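Local coordinates for protein oxalate--CoA ligase (Arabidopsis thaliana, PDB 5IE2) that belongs to the ANL superfamily of AMP-binding enzymes, with an AMP-binding domain followed by a smaller C-terminal domain, and holds adenosine-5'-triphosphate in the model, at residues R20-V25 against L31-L36; A220-S225 against A230-P235; D269-H274 against E302-P307. All blocks are in the same frame, centred on the assembly; numbering follows the deposited sequence. Where two conformers were deposited one is given.

Contact 1. Residues R20-V25 against L31-L36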
# COMPACT_ATOMS: atom_id res chain seq x y z
N ARG A 20 7.77 -16.58 -19.70
CA ARG A 20 7.05 -16.82 -18.44
C ARG A 20 5.88 -15.85 -18.37
O ARG A 20 5.98 -14.71 -18.87
CB ARG A 20 7.96 -16.62 -17.23
CG ARG A 20 9.14 -17.61 -17.23
CD ARG A 20 9.57 -17.87 -15.81
NE ARG A 20 8.40 -18.27 -15.05
CZ ARG A 20 8.16 -19.49 -14.58
NH1 ARG A 20 9.07 -20.44 -14.76
NH2 ARG A 20 7.02 -19.74 -13.90
N ARG A 21 4.80 -16.26 -17.70
CA ARG A 21 3.67 -15.38 -17.53
C ARG A 21 4.07 -14.16 -16.65
O ARG A 21 4.76 -14.32 -15.63
CB ARG A 21 2.51 -16.15 -16.88
CG ARG A 21 1.18 -15.36 -16.84
CD ARG A 21 0.00 -16.32 -16.56
NE ARG A 21 0.14 -16.92 -15.25
CZ ARG A 21 -0.33 -16.35 -14.13
NH1 ARG A 21 -0.95 -15.17 -14.16
NH2 ARG A 21 -0.17 -16.99 -12.98
N ALA A 22 3.59 -12.98 -17.06
CA ALA A 22 3.79 -11.75 -16.31
C ALA A 22 2.48 -11.23 -15.72
O ALA A 22 2.44 -10.88 -14.54
CB ALA A 22 4.41 -10.67 -17.23
N LEU A 23 1.43 -11.11 -16.54
CA LEU A 23 0.23 -10.36 -16.15
C LEU A 23 -1.01 -11.00 -16.78
O LEU A 23 -1.09 -11.14 -18.02
CB LEU A 23 0.35 -8.89 -16.62
CG LEU A 23 -0.79 -7.95 -16.17
CD1 LEU A 23 -0.74 -7.79 -14.69
CD2 LEU A 23 -0.56 -6.54 -16.81
N SER A 24 -1.96 -11.39 -15.94
CA SER A 24 -3.24 -11.95 -16.39
C SER A 24 -4.35 -11.08 -15.89
O SER A 24 -4.19 -10.37 -14.88
CB SER A 24 -3.46 -13.38 -15.86
OG SER A 24 -2.50 -14.25 -16.39
N VAL A 25 -5.44 -11.06 -16.66
CA VAL A 25 -6.71 -10.52 -16.19
C VAL A 25 -7.61 -11.73 -16.15
O VAL A 25 -7.74 -12.42 -17.18
CB VAL A 25 -7.26 -9.44 -17.14
CG1 VAL A 25 -8.71 -9.07 -16.73
CG2 VAL A 25 -6.32 -8.23 -17.16
N LEU A 31 -0.53 -12.28 -20.41
CA LEU A 31 0.62 -11.71 -21.12
C LEU A 31 1.90 -12.32 -20.57
O LEU A 31 2.04 -12.42 -19.37
CB LEU A 31 0.68 -10.19 -20.94
CG LEU A 31 -0.31 -9.33 -21.76
CD1 LEU A 31 -1.74 -9.71 -21.55
CD2 LEU A 31 -0.11 -7.86 -21.34
N THR A 32 2.82 -12.68 -21.45
CA THR A 32 4.18 -13.05 -21.00
C THR A 32 5.05 -11.80 -20.71
O THR A 32 4.69 -10.69 -21.06
CB THR A 32 4.92 -13.86 -22.06
OG1 THR A 32 5.07 -13.03 -23.22
CG2 THR A 32 4.18 -15.15 -22.42
N HIS A 33 6.21 -12.00 -20.10
CA HIS A 33 7.13 -10.88 -19.86
C HIS A 33 7.59 -10.26 -21.17
O HIS A 33 7.68 -9.04 -21.24
CB HIS A 33 8.33 -11.35 -19.00
CG HIS A 33 7.97 -11.43 -17.54
ND1 HIS A 33 7.98 -10.32 -16.73
CD2 HIS A 33 7.50 -12.45 -16.77
CE1 HIS A 33 7.55 -10.65 -15.52
NE2 HIS A 33 7.28 -11.94 -15.51
N ALA A 34 7.89 -11.04 -22.20
CA ALA A 34 8.33 -10.41 -23.45
C ALA A 34 7.23 -9.60 -24.11
O ALA A 34 7.45 -8.51 -24.67
CB ALA A 34 8.92 -11.47 -24.48
N ARG A 35 6.01 -10.15 -24.08
CA ARG A 35 4.91 -9.46 -24.70
C ARG A 35 4.62 -8.14 -23.95
O ARG A 35 4.36 -7.09 -24.56
CB ARG A 35 3.68 -10.37 -24.67
CG ARG A 35 2.42 -9.66 -25.03
CD ARG A 35 2.33 -9.19 -26.52
NE ARG A 35 0.95 -8.74 -26.78
CZ ARG A 35 0.56 -8.02 -27.84
NH1 ARG A 35 1.47 -7.68 -28.78
NH2 ARG A 35 -0.72 -7.64 -27.97
N LEU A 36 4.62 -8.23 -22.64
CA LEU A 36 4.32 -7.03 -21.82
C LEU A 36 5.40 -5.98 -22.06
O LEU A 36 5.12 -4.78 -22.24
CB LEU A 36 4.22 -7.45 -20.35
CG LEU A 36 4.13 -6.29 -19.35
CD1 LEU A 36 2.92 -5.43 -19.67
CD2 LEU A 36 4.10 -6.85 -17.88
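Ala22 and Leu23 both face Leu31 across an antiparallel hairpin, and this pairing is a classic beta bulge. Leu31 O accepts from two donors in succession. Ala22 N lies 2.8 Å from Leu31 O and in its carbonyl plane. Leu23 N is 3.2 Å from Leu31 O and is tilted from that plane. The return bond runs from Leu31 N to Leu23 O at 2.7 Å and is almost straight, with an angle of 173° at the hydrogen. Beyond the bulge Arg21 and Thr32 form a non-hydrogen-bonded pair. A further backbone bond runs from His33 N to Arg20 O at 3.0 Å. It ties the first turn of helix 33-50 to Arg20, just ahead of strand 21-25. Thr32 is the N-cap of that helix. Thr32 OG1 accepts from Arg35 N at 3.1 Å, a capping bond.

The side-chain contact centres on the His33 ring. Its CG stands anti to the carbonyl carbon (chi1 -79°), which brings the ring under the methyl of Ala22. Ala22 CB sits 3.4 Å from the His33 ring centroid and almost exactly on the ring normal, a CH-pi contact. Ala22 CB also touches Leu36 CD2 at 3.9 Å, one helical turn further on. His33 NE2 is bonded to Ala230 O, which probably holds the ring in this rotation. On the strand, Arg21 NH1 reaches Ser24 OG at 2.9 Å and also bonds Thr233 OG1.

Strand 29-32 is an outermost strand of a four-stranded mixed sheet. Strand 21-25 lies between it and strand 231-234, which it joins in parallel. Leu226 of helix 215-227 packs on Ala22, His33 and Leu36, while helix 67-78 meets Leu23 and Leu36.

Contact 2. Residues A220-S225 against A230-P235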
# COMPACT_ATOMS: atom_id res chain seq x y z
N ALA A 220 4.41 -3.72 -3.92
CA ALA A 220 4.59 -5.10 -3.47
C ALA A 220 3.89 -6.07 -4.38
O ALA A 220 4.49 -7.04 -4.85
CB ALA A 220 4.08 -5.28 -2.00
N GLY A 221 2.59 -5.87 -4.57
CA GLY A 221 1.84 -6.82 -5.40
C GLY A 221 2.28 -6.81 -6.88
O GLY A 221 2.55 -7.87 -7.45
N LEU A 222 2.36 -5.63 -7.48
CA LEU A 222 2.59 -5.54 -8.93
C LEU A 222 4.08 -5.46 -9.27
O LEU A 222 4.64 -6.36 -9.91
CB LEU A 222 1.84 -4.32 -9.52
CG LEU A 222 2.12 -4.12 -11.02
CD1 LEU A 222 1.51 -5.30 -11.90
CD2 LEU A 222 1.67 -2.72 -11.47
N LEU A 223 4.75 -4.39 -8.84
CA LEU A 223 6.07 -4.14 -9.42
C LEU A 223 7.10 -5.13 -8.92
O LEU A 223 8.01 -5.48 -9.67
CB LEU A 223 6.54 -2.70 -9.12
CG LEU A 223 5.66 -1.60 -9.78
CD1 LEU A 223 6.10 -0.15 -9.36
CD2 LEU A 223 5.64 -1.77 -11.34
N SER A 224 7.02 -5.55 -7.65
CA SER A 224 8.06 -6.47 -7.15
C SER A 224 7.89 -7.87 -7.80
O SER A 224 8.89 -8.60 -8.04
CB SER A 224 8.00 -6.60 -5.62
OG SER A 224 8.34 -5.29 -5.06
N SER A 225 6.63 -8.24 -8.05
CA SER A 225 6.38 -9.50 -8.80
C SER A 225 7.01 -9.43 -10.19
O SER A 225 7.72 -10.34 -10.62
CB SER A 225 4.87 -9.77 -8.96
OG SER A 225 4.27 -10.02 -7.70
N ALA A 230 8.10 -12.97 -11.87
CA ALA A 230 6.89 -13.66 -11.33
C ALA A 230 5.65 -13.19 -12.10
O ALA A 230 5.73 -12.34 -13.01
CB ALA A 230 6.72 -13.36 -9.78
N ALA A 231 4.48 -13.72 -11.71
CA ALA A 231 3.22 -13.35 -12.36
C ALA A 231 2.23 -12.67 -11.41
O ALA A 231 2.23 -12.92 -10.18
CB ALA A 231 2.53 -14.60 -12.99
N VAL A 232 1.41 -11.83 -12.00
CA VAL A 232 0.37 -11.07 -11.32
C VAL A 232 -0.95 -11.30 -12.01
O VAL A 232 -1.00 -11.22 -13.21
CB VAL A 232 0.73 -9.54 -11.39
CG1 VAL A 232 -0.34 -8.71 -10.75
CG2 VAL A 232 2.08 -9.29 -10.70
N THR A 233 -2.02 -11.52 -11.24
CA THR A 233 -3.37 -11.62 -11.84
C THR A 233 -4.23 -10.49 -11.32
O THR A 233 -4.26 -10.23 -10.11
CB THR A 233 -4.03 -12.97 -11.51
OG1 THR A 233 -3.24 -14.02 -12.09
CG2 THR A 233 -5.52 -13.03 -12.06
N LEU A 234 -4.91 -9.79 -12.21
CA LEU A 234 -5.88 -8.77 -11.83
C LEU A 234 -7.28 -9.40 -11.86
O LEU A 234 -7.62 -10.09 -12.84
CB LEU A 234 -5.82 -7.57 -12.79
CG LEU A 234 -4.39 -7.04 -13.01
CD1 LEU A 234 -4.39 -5.93 -14.03
CD2 LEU A 234 -3.89 -6.59 -11.61
N PRO A 235 -8.07 -9.17 -10.83
CA PRO A 235 -9.49 -9.62 -10.89
C PRO A 235 -10.27 -9.04 -12.10
O PRO A 235 -10.05 -7.91 -12.58
CB PRO A 235 -10.10 -9.09 -9.59
CG PRO A 235 -8.91 -8.95 -8.61
CD PRO A 235 -7.75 -8.48 -9.57
O HOH W 1 3.88 -12.80 -7.74
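Ser225 OG stands anti to its own carbonyl carbon (chi1 -66°), which turns it back along the helix, and Val232 CG1 stands anti to the backbone N (chi1 178°), leaving CG2 to meet the serine. The valine thus straddles the helix surface with both branches. Val232 CG2 presses on Ser225 CB at 3.3 Å, tighter than usual van der Waals contact. Val232 CG2 also lies 3.6 Å from Gly221 O. Val232 CG1 meets Leu222 CD1 at 4.0 Å, where the two side chains cross at about a right angle. Ala230 N donates to Ser225 O at 2.9 Å.

This is the return half of a beta-alpha-beta unit, in which helix 215-227 leads into strand 231-234. The axes of the short segments 220-225 and 231-234 approach to 8.0 Å, their directions 147° apart, so nearer antiparallel than parallel. Helix 67-78 packs on Leu222 and Leu223.

In this buried contact the Ser225 hydroxyl, Ser225 O and Ala231 O all have partners. Ser225 OG donates to Gly221 O at 2.8 Å and accepts from a water, which also donates to Ala231 O. The hydroxyl is therefore held by two bonds, one given and one accepted, and the water links helix to strand.

Contact 3. Residues D269-H274 against E302-P307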
# COMPACT_ATOMS: atom_id res chain seq x y z
N ASP A 269 -13.88 -13.54 7.05
CA ASP A 269 -15.35 -13.62 7.15
C ASP A 269 -15.91 -14.56 6.05
O ASP A 269 -16.85 -15.38 6.29
CB ASP A 269 -16.02 -12.25 6.96
CG ASP A 269 -15.84 -11.28 8.16
OD1 ASP A 269 -15.53 -11.70 9.31
OD2 ASP A 269 -16.03 -10.05 7.93
N ARG A 270 -15.39 -14.38 4.84
CA ARG A 270 -15.83 -15.21 3.71
C ARG A 270 -15.49 -16.69 3.98
O ARG A 270 -16.27 -17.63 3.64
CB ARG A 270 -15.21 -14.70 2.41
CG ARG A 270 -15.36 -15.63 1.20
CD ARG A 270 -16.77 -15.60 0.66
NE ARG A 270 -16.92 -16.46 -0.51
CZ ARG A 270 -18.06 -16.62 -1.18
NH1 ARG A 270 -19.14 -15.96 -0.79
NH2 ARG A 270 -18.11 -17.45 -2.21
N HIS A 271 -14.33 -16.92 4.59
CA HIS A 271 -13.95 -18.28 4.90
C HIS A 271 -14.92 -18.85 5.94
O HIS A 271 -15.21 -20.05 5.91
CB HIS A 271 -12.50 -18.37 5.41
CG HIS A 271 -12.13 -19.69 5.99
ND1 HIS A 271 -11.93 -20.82 5.21
CD2 HIS A 271 -11.87 -20.07 7.27
CE1 HIS A 271 -11.56 -21.82 5.99
NE2 HIS A 271 -11.53 -21.40 7.24
N ALA A 272 -15.41 -18.00 6.84
CA ALA A 272 -16.34 -18.50 7.86
C ALA A 272 -17.70 -18.85 7.24
O ALA A 272 -18.33 -19.83 7.64
CB ALA A 272 -16.52 -17.51 8.98
N SER A 273 -18.17 -18.04 6.30
CA SER A 273 -19.52 -18.29 5.76
C SER A 273 -19.52 -19.23 4.55
O SER A 273 -20.50 -19.97 4.31
CB SER A 273 -20.20 -16.98 5.40
OG SER A 273 -19.51 -16.34 4.35
N HIS A 274 -18.44 -19.21 3.77
CA HIS A 274 -18.33 -20.03 2.57
C HIS A 274 -16.93 -20.59 2.44
O HIS A 274 -16.17 -20.17 1.57
CB HIS A 274 -18.67 -19.19 1.32
CG HIS A 274 -18.88 -19.99 0.06
ND1 HIS A 274 -17.84 -20.42 -0.74
CD2 HIS A 274 -20.01 -20.39 -0.56
CE1 HIS A 274 -18.32 -21.05 -1.79
NE2 HIS A 274 -19.64 -21.06 -1.70
N GLU A 302 -4.49 -20.23 10.88
CA GLU A 302 -5.36 -21.41 11.09
C GLU A 302 -6.26 -21.70 9.90
O GLU A 302 -6.50 -22.86 9.54
CB GLU A 302 -6.24 -21.20 12.33
CG GLU A 302 -7.11 -22.41 12.64
CD GLU A 302 -6.26 -23.62 13.03
OE1 GLU A 302 -5.46 -23.49 13.99
OE2 GLU A 302 -6.35 -24.67 12.35
N ALA A 303 -6.78 -20.64 9.29
CA ALA A 303 -7.71 -20.80 8.17
C ALA A 303 -6.99 -21.32 6.94
O ALA A 303 -7.51 -22.21 6.27
CB ALA A 303 -8.38 -19.49 7.84
N PHE A 304 -5.82 -20.75 6.61
CA PHE A 304 -5.21 -21.04 5.30
C PHE A 304 -3.88 -21.77 5.30
O PHE A 304 -3.35 -22.10 4.24
CB PHE A 304 -5.07 -19.72 4.52
CG PHE A 304 -6.36 -18.96 4.46
CD1 PHE A 304 -7.56 -19.59 4.03
CD2 PHE A 304 -6.44 -17.65 4.93
CE1 PHE A 304 -8.76 -18.89 3.99
CE2 PHE A 304 -7.61 -16.93 4.89
CZ PHE A 304 -8.82 -17.56 4.44
N GLY A 305 -3.31 -21.98 6.48
CA GLY A 305 -2.18 -22.85 6.69
C GLY A 305 -0.86 -22.33 6.15
O GLY A 305 0.02 -23.12 5.83
N ALA A 306 -0.73 -21.01 6.02
CA ALA A 306 0.53 -20.42 5.55
C ALA A 306 1.04 -19.44 6.61
O ALA A 306 0.24 -18.84 7.32
CB ALA A 306 0.33 -19.70 4.21
N PRO A 307 2.36 -19.27 6.68
CA PRO A 307 2.89 -18.24 7.61
C PRO A 307 2.44 -16.83 7.23
O PRO A 307 2.44 -16.46 6.06
CB PRO A 307 4.42 -18.39 7.48
CG PRO A 307 4.59 -18.93 6.05
CD PRO A 307 3.43 -19.92 5.91
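The last turns of helices 261-273 and 294-304 meet through side chains in the AMP-binding enzyme region, and His271 bridges them. Its CG is anti to the backbone N (chi1 169°), which carries the imidazole across to the other helix. Ala303 CB lies over one face of the His271 ring, 4.0 Å from its centroid and 29° off the normal. Ala303 CB is nearest to His271 CD2, at 3.6 Å. Phe304 brings its edge toward the face of the same imidazole, with centroids 5.2 Å apart and planes at 68°. This is an edge-to-face pair. Phe304 CE1 comes 3.9 Å from His271 ND1, and Phe304 CZ is 3.9 Å from His271 CB. The methyl of Ala303 also covers the centre of one face of the Phe304 ring.

Tyr279 and Trp246 extend the cluster: Tyr279 OH is hydrogen-bonded to His271 ND1, the Tyr279 ring meets Phe304 edge-to-face, and the Trp246 ring meets Phe304 as well. Across the two segments the contact is thus aromatic and CH-pi packing, while the histidine's polar bond to Tyr279 probably steadies the rotation of its ring.

Overall arrangement
Along the chain the three contacts follow in series, and none encloses or crosses another. Contact 1 closes the first short loop, a hairpin that runs into helix 33-50. Contact 2 comes much later and closes the turn from helix 215-227 into strand 231-234. That strand lies beside strand 21-25, so contacts 1 and 2 share one sheet: Ser24 N and O probably bond to Val232 O and Leu234 N. Their centres are 10 Å apart. Contact 3 closes a longer loop of 27 residues and ties helix 261-273 to helix 294-304, around strand 284-287 of a separate five-stranded sheet. Its nearest atoms are about 14 Å from contact 2 and about 17 Å from contact 1.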